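PDB 3MD1: nuclear and cytoplasmic polyadenylated RNA-binding protein PUB1 from Saccharomyces cerevisiae, which binds polyadenylated RNA, preferring poly(U), and is represented here by its second RNA recognition motif (RRM) domain. Local coordinates for residues F2-G7 with V48-Q53; V6-V11 with G70-I75. All blocks are in the same frame, centred on the assembly; numbering follows the deposited sequence. Where two conformers were deposited one is given.

Interaction 1: F2-G7 with V48-Q53; sequences FNLFVG and VSFTSQ
The ring of Phe2 lies against Gln53, whose CB sits over the centre of one ring face, 3.5 Å from the centroid and 13° off the normal. This is a CH-pi contact. The backbone N of Gln53 comes over the same ring, 3.3 Å from Phe2 CD2, and Thr51 O lies at the edge in the ring plane. Gln53 extends along the ring, with its amide plane only 20° from that of the aromatic group. With CG of Phe2 anti to its own carbonyl carbon, the ring is swung onto the turn that follows strand 45-50. The second ring, Phe50, has Phe2 O at its edge in plane. Its CE1 meets Leu4 CD1 at 3.6 Å.

The backbones form the antiparallel pairing of the first and third strands of the RRM fold, the central strands of its sheet. Phe2 pairs with Phe50 and Leu4 with Val48, both as hydrogen-bonded pairs. Leu4 N to Val48 O is nearly straight, 2.8 Å at 173°. The bond from Phe50 N to Phe2 O is more bent. Between the two pairs Asn3 faces Ser49 in a non-hydrogen-bonded pair, where Asn3 CA brings a CH to Val48 O.

The side chains of Phe2, Leu4, Val48 and Phe50 share the sheet face that helix 53-63 packs on. Leu4 touches Met60 there, and Phe50 touches Ala56 and Ala59. On this face too, Val6 CG2 meets Val48 CG2 at 4.0 Å. Asn3 and Ser49 are on the opposite face. Ser52 is the N-cap of helix 53-63 and bonds through OG to Asp55 N.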
ATOM      1  N   PHE A   2       1.222  11.939  -4.474  1.00 15.13           N
ATOM      2  CA  PHE A   2      -0.110  11.432  -4.173  1.00 14.44           C
ATOM      3  C   PHE A   2       0.011  10.006  -3.678  1.00 13.38           C
ATOM      4  O   PHE A   2       0.609   9.148  -4.333  1.00 13.98           O
ATOM      5  CB  PHE A   2      -1.032  11.588  -5.387  1.00 14.45           C
ATOM      6  CG  PHE A   2      -1.255  13.029  -5.762  1.00 16.16           C
ATOM      7  CD1 PHE A   2      -2.281  13.763  -5.169  1.00 17.41           C
ATOM      8  CD2 PHE A   2      -0.399  13.669  -6.652  1.00 17.72           C
ATOM      9  CE1 PHE A   2      -2.473  15.115  -5.494  1.00 17.37           C
ATOM     10  CE2 PHE A   2      -0.583  15.015  -6.984  1.00 17.52           C
ATOM     11  CZ  PHE A   2      -1.618  15.736  -6.401  1.00 17.82           C
ATOM     12  N   ASN A   3      -0.536   9.779  -2.489  1.00 12.40           N
ATOM     13  CA  ASN A   3      -0.165   8.629  -1.675  1.00 11.25           C
ATOM     14  C   ASN A   3      -1.357   7.792  -1.264  1.00 10.11           C
ATOM     15  O   ASN A   3      -2.355   8.314  -0.760  1.00 10.62           O
ATOM     16  CB  ASN A   3       0.551   9.112  -0.409  1.00 11.41           C
ATOM     17  CG  ASN A   3       1.745   9.986  -0.718  1.00 12.73           C
ATOM     18  OD1 ASN A   3       1.815  11.151  -0.306  1.00 17.01           O
ATOM     19  ND2 ASN A   3       2.684   9.441  -1.449  1.00 10.42           N
ATOM     20  N   LEU A   4      -1.215   6.486  -1.466  1.00  9.09           N
ATOM     21  CA  LEU A   4      -2.214   5.513  -1.049  1.00  7.87           C
ATOM     22  C   LEU A   4      -1.829   4.815   0.249  1.00  7.34           C
ATOM     23  O   LEU A   4      -0.676   4.372   0.414  1.00  7.07           O
ATOM     24  CB  LEU A   4      -2.398   4.467  -2.131  1.00  8.02           C
ATOM     25  CG  LEU A   4      -2.800   4.966  -3.517  1.00  6.17           C
ATOM     26  CD1 LEU A   4      -2.901   3.771  -4.439  1.00  9.41           C
ATOM     27  CD2 LEU A   4      -4.115   5.732  -3.469  1.00  5.22           C
ATOM     28  N   PHE A   5      -2.806   4.703   1.151  1.00  6.57           N
ATOM     29  CA  PHE A   5      -2.731   3.816   2.304  1.00  6.57           C
ATOM     30  C   PHE A   5      -3.249   2.452   1.884  1.00  6.62           C
ATOM     31  O   PHE A   5      -4.380   2.339   1.407  1.00  7.42           O
ATOM     32  CB  PHE A   5      -3.578   4.356   3.455  1.00  5.50           C
ATOM     33  CG  PHE A   5      -3.635   3.440   4.651  1.00  5.97           C
ATOM     34  CD1 PHE A   5      -4.578   2.408   4.740  1.00  7.07           C
ATOM     35  CD2 PHE A   5      -2.757   3.627   5.706  1.00  6.50           C
ATOM     36  CE1 PHE A   5      -4.625   1.579   5.854  1.00  6.90           C
ATOM     37  CE2 PHE A   5      -2.816   2.805   6.835  1.00  7.85           C
ATOM     38  CZ  PHE A   5      -3.743   1.778   6.904  1.00  7.39           C
ATOM     39  N   VAL A   6      -2.438   1.415   2.085  1.00  5.92           N
ATOM     40  CA  VAL A   6      -2.801   0.064   1.666  1.00  6.67           C
ATOM     41  C   VAL A   6      -2.905  -0.816   2.909  1.00  6.97           C
ATOM     42  O   VAL A   6      -1.876  -1.176   3.530  1.00  7.92           O
ATOM     43  CB  VAL A   6      -1.790  -0.516   0.636  1.00  6.41           C
ATOM     44  CG1 VAL A   6      -2.189  -1.920   0.212  1.00  8.13           C
ATOM     45  CG2 VAL A   6      -1.676   0.386  -0.583  1.00  8.05           C
ATOM     46  N   GLY A   7      -4.142  -1.116   3.289  1.00  6.91           N
ATOM     47  CA  GLY A   7      -4.423  -1.925   4.474  1.00  6.90           C
ATOM     48  C   GLY A   7      -4.751  -3.393   4.248  1.00  7.37           C
ATOM     49  O   GLY A   7      -4.902  -3.853   3.103  1.00  7.79           O
ATOM     50  N   VAL A  48       1.865   3.434  -0.725  1.00  7.91           N
ATOM     51  CA  VAL A  48       2.352   3.481  -2.114  1.00  8.49           C
ATOM     52  C   VAL A  48       2.219   4.920  -2.652  1.00  9.22           C
ATOM     53  O   VAL A  48       1.156   5.532  -2.528  1.00  9.69           O
ATOM     54  CB  VAL A  48       1.596   2.480  -3.018  1.00  8.88           C
ATOM     55  CG1 VAL A  48       2.132   2.565  -4.445  1.00  8.63           C
ATOM     56  CG2 VAL A  48       1.777   1.063  -2.494  1.00  7.76           C
ATOM     57  N   SER A  49       3.305   5.445  -3.226  0.50  9.98           N
ATOM     58  CA  SER A  49       3.392   6.843  -3.661  0.50 10.76           C
ATOM     59  C   SER A  49       3.365   6.975  -5.183  0.50 11.15           C
ATOM     60  O   SER A  49       3.877   6.111  -5.891  0.50 11.43           O
ATOM     61  CB  SER A  49       4.678   7.486  -3.121  0.50 10.87           C
ATOM     62  OG  SER A  49       4.720   8.876  -3.399  0.50 12.48           O
ATOM     63  N   PHE A  50       2.773   8.072  -5.665  1.00 11.30           N
ATOM     64  CA  PHE A  50       2.656   8.368  -7.104  1.00 12.07           C
ATOM     65  C   PHE A  50       2.944   9.843  -7.405  1.00 13.30           C
ATOM     66  O   PHE A  50       2.746  10.713  -6.544  1.00 12.94           O
ATOM     67  CB  PHE A  50       1.242   8.043  -7.612  1.00 11.76           C
ATOM     68  CG  PHE A  50       0.866   6.585  -7.508  1.00 11.15           C
ATOM     69  CD1 PHE A  50       0.414   6.045  -6.305  1.00 13.13           C
ATOM     70  CD2 PHE A  50       0.937   5.756  -8.625  1.00 11.96           C
ATOM     71  CE1 PHE A  50       0.077   4.695  -6.216  1.00 10.37           C
ATOM     72  CE2 PHE A  50       0.584   4.405  -8.543  1.00 10.84           C
ATOM     73  CZ  PHE A  50       0.160   3.879  -7.336  1.00 12.28           C
ATOM     74  N   THR A  51       3.373  10.137  -8.636  1.00 14.45           N
ATOM     75  CA  THR A  51       3.586  11.543  -9.042  1.00 15.86           C
ATOM     76  C   THR A  51       2.271  12.257  -9.368  1.00 16.50           C
ATOM     77  O   THR A  51       2.180  13.489  -9.282  1.00 17.19           O
ATOM     78  CB  THR A  51       4.543  11.695 -10.258  1.00 15.88           C
ATOM     79  OG1 THR A  51       3.931  11.159 -11.436  1.00 18.20           O
ATOM     80  CG2 THR A  51       5.877  11.017 -10.016  1.00 15.86           C
ATOM     81  N   SER A  52       1.257  11.470  -9.724  1.00 16.86           N
ATOM     82  CA  SER A  52       0.020  11.971 -10.311  1.00 17.73           C
ATOM     83  C   SER A  52      -1.211  11.514  -9.527  1.00 17.45           C
ATOM     84  O   SER A  52      -1.337  10.333  -9.193  1.00 17.87           O
ATOM     85  CB  SER A  52      -0.086  11.483 -11.757  1.00 17.90           C
ATOM     86  OG  SER A  52      -1.427  11.520 -12.222  1.00 19.37           O
ATOM     87  N   GLN A  53      -2.117  12.452  -9.254  1.00 17.19           N
ATOM     88  CA  GLN A  53      -3.346  12.138  -8.521  1.00 16.66           C
ATOM     89  C   GLN A  53      -4.247  11.167  -9.283  1.00 16.46           C
ATOM     90  O   GLN A  53      -4.729  10.181  -8.709  1.00 15.96           O
ATOM     91  CB  GLN A  53      -4.127  13.403  -8.162  1.00 16.92           C
ATOM     92  CG  GLN A  53      -5.318  13.141  -7.239  1.00 18.25           C
ATOM     93  CD  GLN A  53      -6.164  14.371  -7.005  1.00 19.78           C
ATOM     94  OE1 GLN A  53      -5.732  15.498  -7.262  1.00 19.46           O
ATOM     95  NE2 GLN A  53      -7.377  14.167  -6.516  1.00 19.72           N
TER

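Interaction 2: V6-V11 with G70-I75; sequences VGDLNV and GRPLRI
Asp8 and Arg71 form a salt bridge in which two guanidinium nitrogens grip one carboxylate oxygen. Arg71 NE and NH1 each lie 2.9 Å from Asp8 OD1. OD1 lies at the guanidinium edge in its plane, but both nitrogens approach from the same face of the carboxylate, whose plane is turned 54° from the guanidinium. Arg71 reaches back because its chain bends at chi2 and chi3. One face of its guanidinium rests over the Leu9-Asn10 peptide. Two waters extend the grip, one joining NH1 to Leu9 O and the other NH2 to Val11 N. A third water donates to both Asp8 O and Arg71 O. Asn10 binds Asn12 N through OD1 and Asn69 O through ND2.

CG of Asp8 lies anti to the backbone N, which carries the carboxyl over to Arg71 and Pro72. Asp8 OD2 comes unusually close to Pro72 O, at 2.5 Å, and the nature of this approach is doubtful. Asp8 CB packs on Arg74 CG at 3.4 Å. Without the carboxylate, as with an alanine here, the Arg71 guanidinium is likely to lose its acidic mate and be freer to turn.

Gly7 and Arg74 form an antiparallel hydrogen-bonded pair, with Gly7 N 2.7 Å from Arg74 O. Arg74 N meets Gly7 O from above the carbonyl plane. On the buried side, Leu73 CD2 packs against Val6 CG1 at 3.5 Å and Leu9 CD2 at 3.8 Å.

The contact joins the end of the first strand of the RRM sheet to the start of its last long strand. Val6 and Ile75 meet Phe22 of helix 15-22, while Leu73 and Ile75 reach Met63 of helix 53-63.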
ATOM      1  N   VAL A   6      -2.438   1.415   2.085  1.00  5.92           N
ATOM      2  CA  VAL A   6      -2.801   0.064   1.666  1.00  6.67           C
ATOM      3  C   VAL A   6      -2.905  -0.816   2.909  1.00  6.97           C
ATOM      4  O   VAL A   6      -1.876  -1.176   3.530  1.00  7.92           O
ATOM      5  CB  VAL A   6      -1.790  -0.516   0.636  1.00  6.41           C
ATOM      6  CG1 VAL A   6      -2.189  -1.920   0.212  1.00  8.13           C
ATOM      7  CG2 VAL A   6      -1.676   0.386  -0.583  1.00  8.05           C
ATOM      8  N   GLY A   7      -4.142  -1.116   3.289  1.00  6.91           N
ATOM      9  CA  GLY A   7      -4.423  -1.925   4.474  1.00  6.90           C
ATOM     10  C   GLY A   7      -4.751  -3.393   4.248  1.00  7.37           C
ATOM     11  O   GLY A   7      -4.902  -3.853   3.103  1.00  7.79           O
ATOM     12  N   ASP A   8      -4.919  -4.105   5.362  1.00  6.82           N
ATOM     13  CA  ASP A   8      -5.250  -5.527   5.361  1.00  7.76           C
ATOM     14  C   ASP A   8      -4.164  -6.353   4.702  1.00  7.86           C
ATOM     15  O   ASP A   8      -4.454  -7.274   3.940  1.00  7.72           O
ATOM     16  CB  ASP A   8      -6.605  -5.786   4.681  1.00  7.12           C
ATOM     17  CG  ASP A   8      -7.100  -7.193   4.898  1.00 10.24           C
ATOM     18  OD1 ASP A   8      -6.931  -7.718   6.025  1.00  9.35           O
ATOM     19  OD2 ASP A   8      -7.674  -7.771   3.938  1.00  8.83           O
ATOM     20  N   LEU A   9      -2.909  -6.014   5.001  1.00  7.91           N
ATOM     21  CA  LEU A   9      -1.788  -6.777   4.476  1.00  9.16           C
ATOM     22  C   LEU A   9      -1.541  -7.973   5.377  1.00  9.35           C
ATOM     23  O   LEU A   9      -1.516  -7.845   6.601  1.00  9.93           O
ATOM     24  CB  LEU A   9      -0.513  -5.926   4.390  1.00  8.69           C
ATOM     25  CG  LEU A   9      -0.494  -4.696   3.478  1.00  8.78           C
ATOM     26  CD1 LEU A   9       0.864  -3.976   3.533  1.00  7.39           C
ATOM     27  CD2 LEU A   9      -0.820  -5.092   2.051  1.00  8.96           C
ATOM     28  N   ASN A  10      -1.373  -9.139   4.760  1.00 10.71           N
ATOM     29  CA  ASN A  10      -0.791 -10.291   5.441  1.00 10.67           C
ATOM     30  C   ASN A  10       0.511  -9.856   6.113  1.00 10.94           C
ATOM     31  O   ASN A  10       1.307  -9.133   5.507  1.00  9.93           O
ATOM     32  CB  ASN A  10      -0.512 -11.386   4.411  1.00 10.98           C
ATOM     33  CG  ASN A  10      -0.232 -12.747   5.043  1.00 11.22           C
ATOM     34  OD1 ASN A  10       0.497 -12.858   6.030  1.00 11.14           O
ATOM     35  ND2 ASN A  10      -0.794 -13.788   4.452  1.00 13.11           N
ATOM     36  N   VAL A  11       0.728 -10.274   7.357  1.00 11.31           N
ATOM     37  CA  VAL A  11       1.984  -9.932   8.048  1.00 12.57           C
ATOM     38  C   VAL A  11       3.244 -10.487   7.368  1.00 12.61           C
ATOM     39  O   VAL A  11       4.361 -10.060   7.700  1.00 12.52           O
ATOM     40  CB  VAL A  11       1.993 -10.332   9.546  1.00 12.96           C
ATOM     41  CG1 VAL A  11       1.049  -9.415  10.359  1.00 14.41           C
ATOM     42  CG2 VAL A  11       1.671 -11.816   9.722  1.00 13.40           C
ATOM     43  N   GLY A  70      -3.371 -13.816  -0.142  1.00 13.36           N
ATOM     44  CA  GLY A  70      -4.578 -14.367   0.455  1.00 12.40           C
ATOM     45  C   GLY A  70      -5.491 -13.380   1.158  1.00 12.00           C
ATOM     46  O   GLY A  70      -6.532 -13.776   1.700  1.00 12.54           O
ATOM     47  N   ARG A  71      -5.110 -12.100   1.150  1.00 11.00           N
ATOM     48  CA  ARG A  71      -5.866 -11.059   1.841  1.00 10.31           C
ATOM     49  C   ARG A  71      -6.281  -9.934   0.899  1.00  8.95           C
ATOM     50  O   ARG A  71      -5.455  -9.451   0.110  1.00  8.55           O
ATOM     51  CB  ARG A  71      -5.032 -10.476   2.985  1.00 10.73           C
ATOM     52  CG  ARG A  71      -4.676 -11.474   4.093  1.00 12.14           C
ATOM     53  CD  ARG A  71      -5.750 -11.580   5.174  1.00 13.52           C
ATOM     54  NE  ARG A  71      -5.775 -10.396   6.039  1.00 13.83           N
ATOM     55  CZ  ARG A  71      -4.933 -10.186   7.051  1.00 13.11           C
ATOM     56  NH1 ARG A  71      -5.031  -9.079   7.772  1.00  9.51           N
ATOM     57  NH2 ARG A  71      -3.998 -11.089   7.349  1.00 12.55           N
ATOM     58  N   PRO A  72      -7.552  -9.493   0.995  1.00  8.10           N
ATOM     59  CA  PRO A  72      -8.005  -8.410   0.120  1.00  7.65           C
ATOM     60  C   PRO A  72      -7.373  -7.072   0.494  1.00  6.36           C
ATOM     61  O   PRO A  72      -7.390  -6.679   1.653  1.00  6.44           O
ATOM     62  CB  PRO A  72      -9.524  -8.371   0.327  1.00  7.01           C
ATOM     63  CG  PRO A  72      -9.782  -9.103   1.602  1.00  8.19           C
ATOM     64  CD  PRO A  72      -8.622 -10.025   1.854  1.00  8.14           C
ATOM     65  N   LEU A  73      -6.819  -6.386  -0.499  1.00  6.29           N
ATOM     66  CA  LEU A  73      -6.244  -5.069  -0.274  1.00  5.49           C
ATOM     67  C   LEU A  73      -7.337  -4.078   0.082  1.00  5.89           C
ATOM     68  O   LEU A  73      -8.367  -4.006  -0.600  1.00  5.83           O
ATOM     69  CB  LEU A  73      -5.508  -4.592  -1.530  1.00  6.09           C
ATOM     70  CG  LEU A  73      -4.270  -5.415  -1.913  1.00  5.61           C
ATOM     71  CD1 LEU A  73      -3.932  -5.184  -3.382  1.00  5.68           C
ATOM     72  CD2 LEU A  73      -3.076  -5.095  -1.010  1.00  7.16           C
ATOM     73  N   ARG A  74      -7.103  -3.303   1.137  1.00  5.66           N
ATOM     74  CA  ARG A  74      -8.056  -2.282   1.582  1.00  5.95           C
ATOM     75  C   ARG A  74      -7.401  -0.933   1.424  1.00  5.21           C
ATOM     76  O   ARG A  74      -6.564  -0.548   2.236  1.00  5.35           O
ATOM     77  CB  ARG A  74      -8.456  -2.505   3.046  1.00  6.20           C
ATOM     78  CG  ARG A  74      -9.093  -3.833   3.310  1.00  8.52           C
ATOM     79  CD  ARG A  74     -10.350  -4.017   2.514  1.00 12.18           C
ATOM     80  NE  ARG A  74     -10.961  -5.314   2.805  1.00 16.13           N
ATOM     81  CZ  ARG A  74     -11.792  -5.961   1.991  1.00 17.37           C
ATOM     82  NH1 ARG A  74     -12.117  -5.457   0.804  1.00 17.07           N
ATOM     83  NH2 ARG A  74     -12.291  -7.138   2.362  1.00 16.52           N
ATOM     84  N   ILE A  75      -7.780  -0.209   0.389  1.00  5.15           N
ATOM     85  CA  ILE A  75      -7.000   0.924  -0.064  1.00  5.83           C
ATOM     86  C   ILE A  75      -7.765   2.232   0.080  1.00  6.62           C
ATOM     87  O   ILE A  75      -8.957   2.300  -0.239  1.00  6.58           O
ATOM     88  CB  ILE A  75      -6.540   0.712  -1.546  1.00  5.52           C
ATOM     89  CG1 ILE A  75      -5.863  -0.653  -1.717  1.00  5.03           C
ATOM     90  CG2 ILE A  75      -5.571   1.808  -1.961  1.00  6.15           C
ATOM     91  CD1 ILE A  75      -5.581  -1.025  -3.180  1.00  5.92           C
TER
HETATM   92  O   HOH W   1      -3.885  -7.364   1.228  1.00 10.43           O
HETATM   93  O   HOH W   2      -2.488  -8.387   9.054  1.00 20.89           O
HETATM   94  O   HOH W   3      -1.578 -11.417   8.666  1.00 21.52           O

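Overall arrangement
Strand 2-7 serves both contacts. In interaction 1 it pairs with strand 45-50 along one edge, and in interaction 2 its end pairs with strand 71-77 along the other. The contact centres are about 15 Å apart, on opposite sides of the chain's centre. They share Val6 and Gly7. They also touch directly: Ile75 CG2 lies 3.6 Å from Phe5 O and 4.1 Å from Leu4 CD1. Ile75 O is hydrogen-bonded to a glycerol, probably from the crystallisation liquor. Phe5 meets Tyr45 on the sheet face turned away from the helices, the face through which RRM domains commonly bind RNA. No RNA is bound here.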